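Local atomic coordinates of Old Yellow Enzyme (Pichia, PDB entry 6AGZ), a protein that probably uses bound flavin mononucleotide to reduce the carbon-carbon double bond of enone compounds asymmetrically, as an old yellow enzyme. Residues A45-L50 against T400-A405; Y52-A57 against H101-H106; F197-A202 against Q247-V252. All coordinates share one frame; numbering follows the deposited sequence.

Contact 1 (A45-L50 against T400-A405)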
ATOM      1  N   ALA A  45       5.449  10.034  38.266  1.00 18.58           N
ATOM      2  CA  ALA A  45       4.236  10.797  38.008  1.00 19.42           C
ATOM      3  C   ALA A  45       3.868  11.642  39.222  1.00 20.51           C
ATOM      4  O   ALA A  45       4.116  11.263  40.370  1.00 23.03           O
ATOM      5  CB  ALA A  45       3.082   9.863  37.644  1.00 18.80           C
ATOM      6  N   THR A  46       3.261  12.794  38.961  1.00 18.99           N
ATOM      7  CA  THR A  46       3.013  13.794  39.987  1.00 18.95           C
ATOM      8  C   THR A  46       1.521  13.984  40.231  1.00 17.50           C
ATOM      9  O   THR A  46       0.673  13.558  39.440  1.00 16.77           O
ATOM     10  CB  THR A  46       3.646  15.137  39.605  1.00 18.85           C
ATOM     11  OG1 THR A  46       3.152  15.555  38.327  1.00 19.97           O
ATOM     12  CG2 THR A  46       5.161  15.011  39.542  1.00 17.44           C
ATOM     13  N   ASP A  47       1.215  14.637  41.357  1.00 15.89           N
ATOM     14  CA  ASP A  47      -0.167  14.987  41.672  1.00 15.72           C
ATOM     15  C   ASP A  47      -0.770  15.871  40.588  1.00 16.27           C
ATOM     16  O   ASP A  47      -1.970  15.774  40.288  1.00 17.95           O
ATOM     17  CB  ASP A  47      -0.224  15.685  43.032  1.00 16.55           C
ATOM     18  CG  ASP A  47       0.754  16.846  43.134  1.00 18.32           C
ATOM     19  OD1 ASP A  47       1.610  16.988  42.235  1.00 19.27           O
ATOM     20  OD2 ASP A  47       0.674  17.610  44.118  1.00 19.75           O
ATOM     21  N   SER A  48       0.049  16.738  39.988  1.00 14.52           N
ATOM     22  CA  SER A  48      -0.411  17.558  38.873  1.00 14.76           C
ATOM     23  C   SER A  48      -0.892  16.688  37.720  1.00 14.14           C
ATOM     24  O   SER A  48      -1.937  16.957  37.117  1.00 13.31           O
ATOM     25  CB  SER A  48       0.710  18.488  38.412  1.00 15.91           C
ATOM     26  OG  SER A  48       1.152  19.324  39.467  1.00 16.69           O
ATOM     27  N   MET A  49      -0.133  15.640  37.393  1.00 14.90           N
ATOM     28  CA  MET A  49      -0.559  14.717  36.347  1.00 15.64           C
ATOM     29  C   MET A  49      -1.831  13.982  36.748  1.00 16.43           C
ATOM     30  O   MET A  49      -2.691  13.707  35.903  1.00 16.11           O
ATOM     31  CB  MET A  49       0.560  13.723  36.040  1.00 16.31           C
ATOM     32  CG  MET A  49       1.801  14.359  35.436  1.00 16.96           C
ATOM     33  SD  MET A  49       3.191  13.217  35.360  1.00 16.85           S
ATOM     34  CE  MET A  49       2.458  11.859  34.456  1.00 15.98           C
ATOM     35  N   LEU A  50      -1.970  13.660  38.036  1.00 17.52           N
ATOM     36  CA  LEU A  50      -3.161  12.960  38.502  1.00 18.39           C
ATOM     37  C   LEU A  50      -4.410  13.811  38.302  1.00 18.81           C
ATOM     38  O   LEU A  50      -5.425  13.329  37.784  1.00 17.80           O
ATOM     39  CB  LEU A  50      -2.998  12.566  39.970  1.00 19.29           C
ATOM     40  CG  LEU A  50      -4.115  11.721  40.587  1.00 21.58           C
ATOM     41  CD1 LEU A  50      -4.665  10.733  39.581  1.00 22.33           C
ATOM     42  CD2 LEU A  50      -3.614  10.993  41.821  1.00 22.84           C
ATOM     43  N   THR A 400       4.343  23.771  43.205  1.00 27.39           N
ATOM     44  CA  THR A 400       5.332  22.817  42.717  1.00 27.09           C
ATOM     45  C   THR A 400       4.730  21.417  42.692  1.00 25.70           C
ATOM     46  O   THR A 400       4.223  20.955  43.720  1.00 26.06           O
ATOM     47  CB  THR A 400       6.575  22.839  43.597  1.00 29.08           C
ATOM     48  OG1 THR A 400       6.892  24.193  43.941  1.00 30.79           O
ATOM     49  CG2 THR A 400       7.757  22.228  42.858  1.00 29.83           C
ATOM     50  N   PRO A 401       4.747  20.723  41.553  1.00 24.60           N
ATOM     51  CA  PRO A 401       4.218  19.355  41.515  1.00 22.84           C
ATOM     52  C   PRO A 401       4.971  18.436  42.463  1.00 22.18           C
ATOM     53  O   PRO A 401       6.175  18.583  42.686  1.00 21.52           O
ATOM     54  CB  PRO A 401       4.418  18.937  40.053  1.00 22.50           C
ATOM     55  CG  PRO A 401       4.458  20.226  39.296  1.00 23.42           C
ATOM     56  CD  PRO A 401       5.132  21.205  40.216  1.00 24.03           C
ATOM     57  N   GLN A 402       4.239  17.476  43.028  1.00 21.87           N
ATOM     58  CA  GLN A 402       4.781  16.524  43.978  1.00 22.61           C
ATOM     59  C   GLN A 402       4.584  15.101  43.473  1.00 23.03           C
ATOM     60  O   GLN A 402       3.531  14.786  42.911  1.00 22.36           O
ATOM     61  CB  GLN A 402       4.107  16.672  45.350  1.00 23.53           C
ATOM     62  CG  GLN A 402       4.224  18.060  45.955  1.00 25.97           C
ATOM     63  CD  GLN A 402       5.624  18.364  46.447  1.00 27.92           C
ATOM     64  OE1 GLN A 402       6.350  17.467  46.878  1.00 29.41           O
ATOM     65  NE2 GLN A 402       6.012  19.632  46.385  1.00 28.24           N
ATOM     66  N   PRO A 403       5.566  14.222  43.661  1.00 23.27           N
ATOM     67  CA  PRO A 403       5.409  12.839  43.203  1.00 23.34           C
ATOM     68  C   PRO A 403       4.320  12.113  43.976  1.00 23.00           C
ATOM     69  O   PRO A 403       4.071  12.385  45.154  1.00 23.10           O
ATOM     70  CB  PRO A 403       6.785  12.217  43.465  1.00 23.16           C
ATOM     71  CG  PRO A 403       7.370  13.053  44.558  1.00 23.55           C
ATOM     72  CD  PRO A 403       6.869  14.447  44.311  1.00 23.65           C
ATOM     73  N   LEU A 404       3.661  11.181  43.289  1.00 21.57           N
ATOM     74  CA  LEU A 404       2.591  10.401  43.894  1.00 22.03           C
ATOM     75  C   LEU A 404       3.104   9.222  44.710  1.00 22.87           C
ATOM     76  O   LEU A 404       2.321   8.618  45.449  1.00 22.01           O
ATOM     77  CB  LEU A 404       1.635   9.901  42.809  1.00 21.88           C
ATOM     78  CG  LEU A 404       0.834  10.996  42.102  1.00 21.07           C
ATOM     79  CD1 LEU A 404       0.196  10.472  40.826  1.00 20.79           C
ATOM     80  CD2 LEU A 404      -0.219  11.556  43.043  1.00 21.37           C
ATOM     81  N   ALA A 405       4.386   8.889  44.597  1.00 24.52           N
ATOM     82  CA  ALA A 405       4.965   7.782  45.347  1.00 24.90           C
ATOM     83  C   ALA A 405       6.480   7.927  45.437  1.00 25.91           C
ATOM     84  O   ALA A 405       7.155   7.110  46.062  1.00 27.40           O
ATOM     85  CB  ALA A 405       4.596   6.453  44.706  1.00 24.10           C
TER
HETATM   86  O   HOH W   1       1.584  20.112  43.984  1.00 27.24           O
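Gln402 N reaches the carboxylate of Asp47 from above its plane, 39° out of it, and donates to OD1 over 2.8 Å. The carboxylate stands nearly upright to the side-chain amide of Gln402, the planes 81° apart. The glutamine chain bends at chi2, which takes the amide away, while the CB and CG of Gln402 lie alongside the carboxylate, nearest to OD2. A water donates to Asp47 OD2 (2.7 Å) and to Thr400 O. Asp47 OD1 and Gln402 O are both acceptors, 3.0 Å apart; the N-H of Gln402 and, weakly, that of Ser48 on OD1, and that of Asp47 on Gln402 O, probably offset their repulsion. Asp47 CG sits between backbone N and carbonyl carbon (chi1 52°), which folds the carboxylate back over the helix start, where its charge would suit the helix dipole. The backbones form a single antiparallel bridge with Thr46 and Pro403 as the non-hydrogen-bonded pair: Asp47 N donates to Gln402 O (2.8 Å) and Leu404 N to Ala45 O (3.0 Å). Thus the C-terminal tail docks at the N-terminus of helix 47-57, which follows the first strand of the TIM barrel. There Thr46 is the N-cap, forming a capping box with Met49: OG1 accepts weakly from Met49 N, while its stronger partner is Arg38 O. Beyond the bridge, Leu404 and Leu50 cross at about a right angle, with their CD2 atoms 3.7 Å apart. Leu404 CD1 lies 3.4 Å from Thr46 O, and the same side chain touches Ala92 of helix 87-102, wedging between two barrel helices. At the other end, Ser48 OG, hydrogen-bonded to Asn376, presses against the ring of Pro401, 3.3 Å from its CB.

Contact 2 (Y52-A57 against H101-H106)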
ATOM      1  N   TYR A  52      -4.562  16.224  36.195  1.00 16.95           N
ATOM      2  CA  TYR A  52      -4.601  16.456  34.754  1.00 16.35           C
ATOM      3  C   TYR A  52      -5.405  15.375  34.041  1.00 14.56           C
ATOM      4  O   TYR A  52      -6.300  15.675  33.243  1.00 13.97           O
ATOM      5  CB  TYR A  52      -3.165  16.524  34.228  1.00 18.09           C
ATOM      6  CG  TYR A  52      -2.994  16.597  32.728  1.00 18.73           C
ATOM      7  CD1 TYR A  52      -3.091  17.807  32.054  1.00 18.51           C
ATOM      8  CD2 TYR A  52      -2.684  15.460  31.993  1.00 18.53           C
ATOM      9  CE1 TYR A  52      -2.912  17.878  30.684  1.00 17.29           C
ATOM     10  CE2 TYR A  52      -2.503  15.521  30.625  1.00 17.53           C
ATOM     11  CZ  TYR A  52      -2.618  16.732  29.976  1.00 17.27           C
ATOM     12  OH  TYR A  52      -2.437  16.796  28.613  1.00 17.33           O
ATOM     13  N   TYR A  53      -5.104  14.106  34.321  1.00 12.19           N
ATOM     14  CA  TYR A  53      -5.872  13.020  33.724  1.00 18.75           C
ATOM     15  C   TYR A  53      -7.241  12.859  34.377  1.00 18.08           C
ATOM     16  O   TYR A  53      -8.177  12.377  33.730  1.00 18.07           O
ATOM     17  CB  TYR A  53      -5.092  11.708  33.813  1.00 19.84           C
ATOM     18  CG  TYR A  53      -3.886  11.653  32.903  1.00 20.07           C
ATOM     19  CD1 TYR A  53      -4.027  11.382  31.548  1.00 18.94           C
ATOM     20  CD2 TYR A  53      -2.607  11.869  33.397  1.00 20.82           C
ATOM     21  CE1 TYR A  53      -2.928  11.331  30.711  1.00 19.17           C
ATOM     22  CE2 TYR A  53      -1.502  11.820  32.569  1.00 21.07           C
ATOM     23  CZ  TYR A  53      -1.668  11.550  31.228  1.00 19.56           C
ATOM     24  OH  TYR A  53      -0.569  11.500  30.400  1.00 18.46           O
ATOM     25  N   SER A  54      -7.371  13.253  35.646  1.00 17.46           N
ATOM     26  CA  SER A  54      -8.651  13.128  36.339  1.00 16.39           C
ATOM     27  C   SER A  54      -9.710  14.018  35.703  1.00 17.01           C
ATOM     28  O   SER A  54     -10.845  13.583  35.474  1.00 17.75           O
ATOM     29  CB  SER A  54      -8.478  13.470  37.819  1.00 16.54           C
ATOM     30  OG  SER A  54      -9.725  13.467  38.493  1.00 15.95           O
ATOM     31  N   GLN A  55      -9.357  15.274  35.413  1.00 16.49           N
ATOM     32  CA  GLN A  55     -10.318  16.186  34.800  1.00 17.79           C
ATOM     33  C   GLN A  55     -10.754  15.701  33.424  1.00 18.15           C
ATOM     34  O   GLN A  55     -11.899  15.933  33.018  1.00 17.75           O
ATOM     35  CB  GLN A  55      -9.723  17.589  34.701  1.00 17.31           C
ATOM     36  CG  GLN A  55      -9.363  18.209  36.039  1.00 17.45           C
ATOM     37  CD  GLN A  55      -8.723  19.573  35.889  1.00 19.01           C
ATOM     38  OE1 GLN A  55      -9.112  20.361  35.027  1.00 19.59           O
ATOM     39  NE2 GLN A  55      -7.730  19.857  36.723  1.00 19.44           N
ATOM     40  N   ARG A  56      -9.868  15.024  32.700  1.00 18.47           N
ATOM     41  CA  ARG A  56     -10.178  14.524  31.370  1.00 17.19           C
ATOM     42  C   ARG A  56     -10.854  13.163  31.394  1.00 16.93           C
ATOM     43  O   ARG A  56     -11.415  12.746  30.374  1.00 17.64           O
ATOM     44  CB  ARG A  56      -8.901  14.477  30.529  1.00 15.47           C
ATOM     45  CG  ARG A  56      -8.429  15.869  30.163  1.00 15.66           C
ATOM     46  CD  ARG A  56      -6.948  15.958  29.862  1.00 14.31           C
ATOM     47  NE  ARG A  56      -6.595  17.329  29.503  1.00 14.69           N
ATOM     48  CZ  ARG A  56      -6.418  18.309  30.383  1.00 15.47           C
ATOM     49  NH1 ARG A  56      -6.557  18.071  31.681  1.00 14.30           N
ATOM     50  NH2 ARG A  56      -6.107  19.530  29.969  1.00 15.48           N
ATOM     51  N   ALA A  57     -10.817  12.465  32.527  1.00 16.97           N
ATOM     52  CA  ALA A  57     -11.608  11.258  32.701  1.00 16.13           C
ATOM     53  C   ALA A  57     -12.997  11.549  33.251  1.00 16.87           C
ATOM     54  O   ALA A  57     -13.877  10.683  33.170  1.00 16.67           O
ATOM     55  CB  ALA A  57     -10.874  10.278  33.622  1.00 15.95           C
ATOM     56  N   HIS A 101     -10.265   5.419  36.329  1.00 18.36           N
ATOM     57  CA  HIS A 101     -11.358   4.450  36.321  1.00 19.58           C
ATOM     58  C   HIS A 101     -12.472   4.858  37.277  1.00 18.97           C
ATOM     59  O   HIS A 101     -13.654   4.627  36.993  1.00 18.34           O
ATOM     60  CB  HIS A 101     -10.831   3.060  36.671  1.00 21.85           C
ATOM     61  CG  HIS A 101     -10.064   2.408  35.564  1.00 22.33           C
ATOM     62  ND1 HIS A 101      -9.102   1.447  35.789  1.00 22.73           N
ATOM     63  CD2 HIS A 101     -10.123   2.573  34.221  1.00 22.12           C
ATOM     64  CE1 HIS A 101      -8.599   1.051  34.634  1.00 22.49           C
ATOM     65  NE2 HIS A 101      -9.201   1.718  33.666  1.00 22.00           N
ATOM     66  N   LYS A 102     -12.115   5.447  38.421  1.00 18.77           N
ATOM     67  CA  LYS A 102     -13.133   5.969  39.328  1.00 19.83           C
ATOM     68  C   LYS A 102     -13.980   7.029  38.636  1.00 20.55           C
ATOM     69  O   LYS A 102     -15.193   7.112  38.855  1.00 20.14           O
ATOM     70  CB  LYS A 102     -12.470   6.537  40.583  1.00 21.46           C
ATOM     71  CG  LYS A 102     -13.434   7.015  41.658  1.00 24.21           C
ATOM     72  CD  LYS A 102     -12.678   7.663  42.808  1.00 26.80           C
ATOM     73  CE  LYS A 102     -13.627   8.252  43.838  1.00 29.06           C
ATOM     74  NZ  LYS A 102     -12.907   9.072  44.853  1.00 30.69           N
ATOM     75  N   LYS A 103     -13.356   7.832  37.777  1.00 19.91           N
ATOM     76  CA  LYS A 103     -14.067   8.834  36.998  1.00 21.14           C
ATOM     77  C   LYS A 103     -15.023   8.225  35.979  1.00 20.26           C
ATOM     78  O   LYS A 103     -15.890   8.941  35.468  1.00 20.84           O
ATOM     79  CB  LYS A 103     -13.064   9.737  36.293  1.00 21.98           C
ATOM     80  CG  LYS A 103     -12.591  10.914  37.115  1.00 23.24           C
ATOM     81  CD  LYS A 103     -13.759  11.716  37.655  1.00 25.31           C
ATOM     82  CE  LYS A 103     -13.326  12.594  38.810  1.00 27.27           C
ATOM     83  NZ  LYS A 103     -12.079  13.338  38.479  1.00 29.46           N
ATOM     84  N   GLY A 104     -14.890   6.939  35.671  1.00 17.91           N
ATOM     85  CA  GLY A 104     -15.719   6.295  34.673  1.00 17.98           C
ATOM     86  C   GLY A 104     -15.132   6.239  33.281  1.00 17.88           C
ATOM     87  O   GLY A 104     -15.859   5.912  32.338  1.00 17.61           O
ATOM     88  N   SER A 105     -13.851   6.549  33.121  1.00 17.56           N
ATOM     89  CA  SER A 105     -13.171   6.476  31.838  1.00 16.53           C
ATOM     90  C   SER A 105     -12.195   5.304  31.832  1.00 16.38           C
ATOM     91  O   SER A 105     -12.090   4.539  32.795  1.00 16.52           O
ATOM     92  CB  SER A 105     -12.455   7.792  31.529  1.00 17.18           C
ATOM     93  OG  SER A 105     -13.383   8.851  31.378  1.00 18.46           O
ATOM     94  N   HIS A 106     -11.474   5.171  30.722  1.00 16.35           N
ATOM     95  CA  HIS A 106     -10.515   4.099  30.522  1.00 16.84           C
ATOM     96  C   HIS A 106      -9.229   4.694  29.968  1.00 16.86           C
ATOM     97  O   HIS A 106      -9.233   5.767  29.359  1.00 16.66           O
ATOM     98  CB  HIS A 106     -11.078   3.030  29.578  1.00 19.00           C
ATOM     99  CG  HIS A 106     -12.518   2.708  29.832  1.00 22.41           C
ATOM    100  ND1 HIS A 106     -12.919   1.627  30.585  1.00 23.26           N
ATOM    101  CD2 HIS A 106     -13.654   3.335  29.441  1.00 23.16           C
ATOM    102  CE1 HIS A 106     -14.239   1.597  30.642  1.00 24.07           C
ATOM    103  NE2 HIS A 106     -14.709   2.623  29.956  1.00 24.47           N
TER
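Ala57 and Ser105 bring their CA atoms to 5.1 Å where the last turn of helix 47-57 meets the turn after helix 87-102. Residues 52-57 close helix 47-57, while 101-106 leave helix 87-102 through a Schellman motif: Gly104 has positive phi (95°), its N-H donates to His101 O, with N and O 2.9 Å apart, and the chain then turns into the strand that begins at His106. The methyl of Ala57 fits against this turn: its CB is tight against Lys103 CB at 3.5 Å and touches Ser105 CB at 3.6 Å. Ser105 OG lies beside its own backbone N (chi1 -64°), which lets it donate to Ala57 O over 2.6 Å, well off the carbonyl direction at 114°. Both are outer helices of the TIM barrel, before and after strand 63-70. Ser105 OG has a further, weak bond to Gly61 N, just before that strand. An alanine in place of Ser105 is likely to leave the Ala57 carbonyl, at the end of its helix, without this donor. The Lys103 chain, bent at chi2 and chi4, curls along the last turn of helix 47-57 and passes its CG 3.6 Å from Ser54 O. Its ammonium forms a salt bridge with Glu99, which also holds the Ser54 hydroxyl; the weak bond from NZ to Ser54 O is doubtful, since NZ sits too close to a neighbour.

Contact 3 (F197-A202 against Q247-V252)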
ATOM      1  N   PHE A 197      14.107   1.512  13.194  1.00 14.88           N
ATOM      2  CA  PHE A 197      14.296   0.188  12.613  1.00 14.89           C
ATOM      3  C   PHE A 197      13.460   0.005  11.353  1.00 14.67           C
ATOM      4  O   PHE A 197      13.871  -0.719  10.439  1.00 13.10           O
ATOM      5  CB  PHE A 197      13.964  -0.898  13.637  1.00 13.32           C
ATOM      6  CG  PHE A 197      15.132  -1.297  14.490  1.00 12.77           C
ATOM      7  CD1 PHE A 197      15.459  -0.572  15.625  1.00 12.05           C
ATOM      8  CD2 PHE A 197      15.914  -2.389  14.151  1.00 12.04           C
ATOM      9  CE1 PHE A 197      16.540  -0.933  16.408  1.00 11.35           C
ATOM     10  CE2 PHE A 197      16.996  -2.756  14.929  1.00 10.82           C
ATOM     11  CZ  PHE A 197      17.310  -2.025  16.060  1.00 11.78           C
ATOM     12  N   ILE A 198      12.299   0.660  11.279  1.00 13.88           N
ATOM     13  CA  ILE A 198      11.450   0.520  10.098  1.00 13.19           C
ATOM     14  C   ILE A 198      12.006   1.313   8.916  1.00 13.05           C
ATOM     15  O   ILE A 198      11.897   0.876   7.763  1.00 11.29           O
ATOM     16  CB  ILE A 198      10.010   0.947  10.437  1.00 12.67           C
ATOM     17  CG1 ILE A 198       9.423   0.041  11.521  1.00 12.10           C
ATOM     18  CG2 ILE A 198       9.128   0.921   9.201  1.00 12.24           C
ATOM     19  CD1 ILE A 198       8.074   0.500  12.027  1.00  8.63           C
ATOM     20  N   GLN A 199      12.618   2.467   9.173  1.00 12.29           N
ATOM     21  CA  GLN A 199      12.960   3.408   8.111  1.00 14.14           C
ATOM     22  C   GLN A 199      14.261   3.024   7.415  1.00 15.44           C
ATOM     23  O   GLN A 199      15.256   2.699   8.070  1.00 18.92           O
ATOM     24  CB  GLN A 199      13.073   4.824   8.678  1.00 14.12           C
ATOM     25  CG  GLN A 199      11.784   5.365   9.274  1.00 13.69           C
ATOM     26  CD  GLN A 199      10.729   5.663   8.229  1.00 12.82           C
ATOM     27  OE1 GLN A 199      11.038   5.851   7.051  1.00 13.90           O
ATOM     28  NE2 GLN A 199       9.472   5.710   8.655  1.00 11.88           N
ATOM     29  N   THR A 200      14.251   3.075   6.078  1.00 14.35           N
ATOM     30  CA  THR A 200      15.477   2.860   5.315  1.00 15.40           C
ATOM     31  C   THR A 200      16.504   3.950   5.587  1.00 16.31           C
ATOM     32  O   THR A 200      17.713   3.693   5.531  1.00 16.76           O
ATOM     33  CB  THR A 200      15.169   2.802   3.817  1.00 16.76           C
ATOM     34  OG1 THR A 200      14.464   3.985   3.424  1.00 18.73           O
ATOM     35  CG2 THR A 200      14.325   1.579   3.487  1.00 17.01           C
ATOM     36  N   THR A 201      16.047   5.172   5.879  1.00 16.09           N
ATOM     37  CA  THR A 201      16.971   6.265   6.158  1.00 17.31           C
ATOM     38  C   THR A 201      17.798   6.000   7.409  1.00 17.22           C
ATOM     39  O   THR A 201      18.953   6.433   7.492  1.00 19.18           O
ATOM     40  CB  THR A 201      16.203   7.580   6.310  1.00 16.92           C
ATOM     41  OG1 THR A 201      15.156   7.416   7.276  1.00 16.38           O
ATOM     42  CG2 THR A 201      15.602   8.004   4.979  1.00 17.61           C
ATOM     43  N   ALA A 202      17.232   5.291   8.386  1.00 18.09           N
ATOM     44  CA  ALA A 202      17.893   5.079   9.664  1.00 17.93           C
ATOM     45  C   ALA A 202      18.490   3.687   9.822  1.00 17.18           C
ATOM     46  O   ALA A 202      19.401   3.514  10.641  1.00 18.27           O
ATOM     47  CB  ALA A 202      16.912   5.334  10.815  1.00 17.17           C
ATOM     48  N   GLN A 247      12.459  13.745  12.556  1.00 14.56           N
ATOM     49  CA  GLN A 247      13.681  13.112  13.056  1.00 16.31           C
ATOM     50  C   GLN A 247      14.280  12.145  12.033  1.00 16.91           C
ATOM     51  O   GLN A 247      14.661  11.017  12.353  1.00 15.78           O
ATOM     52  CB  GLN A 247      13.429  12.418  14.395  1.00 17.09           C
ATOM     53  CG  GLN A 247      13.270  13.390  15.553  1.00 18.33           C
ATOM     54  CD  GLN A 247      12.932  12.705  16.861  1.00 18.54           C
ATOM     55  OE1 GLN A 247      13.319  13.168  17.933  1.00 19.12           O
ATOM     56  NE2 GLN A 247      12.197  11.601  16.780  1.00 17.77           N
ATOM     57  N   GLY A 248      14.367  12.604  10.785  1.00 16.22           N
ATOM     58  CA  GLY A 248      15.062  11.878   9.745  1.00 17.53           C
ATOM     59  C   GLY A 248      14.311  10.721   9.123  1.00 17.68           C
ATOM     60  O   GLY A 248      14.891  10.012   8.288  1.00 17.38           O
ATOM     61  N   SER A 249      13.052  10.498   9.493  1.00 16.22           N
ATOM     62  CA  SER A 249      12.273   9.445   8.857  1.00 15.51           C
ATOM     63  C   SER A 249      12.036   9.779   7.388  1.00 15.44           C
ATOM     64  O   SER A 249      11.959  10.948   6.997  1.00 14.85           O
ATOM     65  CB  SER A 249      10.943   9.246   9.581  1.00 16.08           C
ATOM     66  OG  SER A 249      11.142   8.643  10.848  1.00 17.29           O
ATOM     67  N   GLY A 250      11.917   8.732   6.568  1.00 16.08           N
ATOM     68  CA  GLY A 250      11.937   8.930   5.129  1.00 17.57           C
ATOM     69  C   GLY A 250      10.622   9.376   4.529  1.00 17.92           C
ATOM     70  O   GLY A 250      10.618  10.099   3.528  1.00 18.90           O
ATOM     71  N   GLY A 251       9.501   8.984   5.131  1.00 20.02           N
ATOM     72  CA  GLY A 251       8.210   9.287   4.534  1.00 19.71           C
ATOM     73  C   GLY A 251       8.117   8.745   3.122  1.00 20.46           C
ATOM     74  O   GLY A 251       8.659   7.682   2.801  1.00 21.39           O
ATOM     75  N   VAL A 252       7.422   9.488   2.256  1.00 19.95           N
ATOM     76  CA  VAL A 252       7.296   9.094   0.857  1.00 21.48           C
ATOM     77  C   VAL A 252       8.613   9.158   0.101  1.00 23.70           C
ATOM     78  O   VAL A 252       8.704   8.633  -1.015  1.00 22.37           O
ATOM     79  CB  VAL A 252       6.253   9.972   0.135  1.00 21.63           C
ATOM     80  CG1 VAL A 252       4.863   9.698   0.683  1.00 21.66           C
ATOM     81  CG2 VAL A 252       6.610  11.442   0.281  1.00 22.53           C
TER
HETATM   82  O   HOH W   2       9.014   5.720   4.992  1.00 12.06           O
HETATM   83  O   HOH W   3       7.976   7.719   7.465  1.00 15.80           O
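Two direct hydrogen bonds join Gln199 and Thr201 to the glycine-rich loop 247-252. Gly250 N donates to Gln199 OE1 over 3.1 Å, coming from above the carbonyl plane and not along a lone pair. Thr201 OG1, set between its backbone N and carbonyl carbon (chi1 53°), donates to Gly248 O at 2.8 Å. The carboxylate of Asp195 holds Gln199 NE2 by one oxygen and Ser249 OG by the other. Two waters link the same amide to Gly251: one lies 2.9 Å from Gln199 OE1 and 3.0 Å from Gly251 O, and another accepts weakly from Gln199 NE2 and Gly251 N. The van der Waals part is small. The bent chain of Gln199 passes over Ser249, whose CB is 3.8 Å from Gln199 CD, and Thr201 CG2 rests 3.8 Å from Gly250 CA. Gln199 and Thr201 follow helix 193-198, in the connection after strand 183-187, and the loop follows strand 236-240, neighbouring barrel strands. Gly248 O, Gly250 N and the Gly251 N and O are thus met by side chains and water, and the Gln199 amide, held at NE2 by Asp195, probably keeps OE1 turned to Gly250 N.

Contacts 1 and 2 occupy opposite ends of helix 47-57, their centres about 16 Å apart: the C-terminal tail meets the helix start, and the end of helix 87-102 meets its finish. Contact 3 lies on the opposite side of the chain's centre, about 36 Å from the other two between centres, with nearest atoms about 20 Å from contact 1 and about 19 Å from contact 2. Along the chain, contacts 2 and 3 follow each other inside the long loop closed by contact 1. The flavin mononucleotide is about 12 Å from the side chain of Arg56 in contact 2 and about 12 Å from that of Ser249 in contact 3.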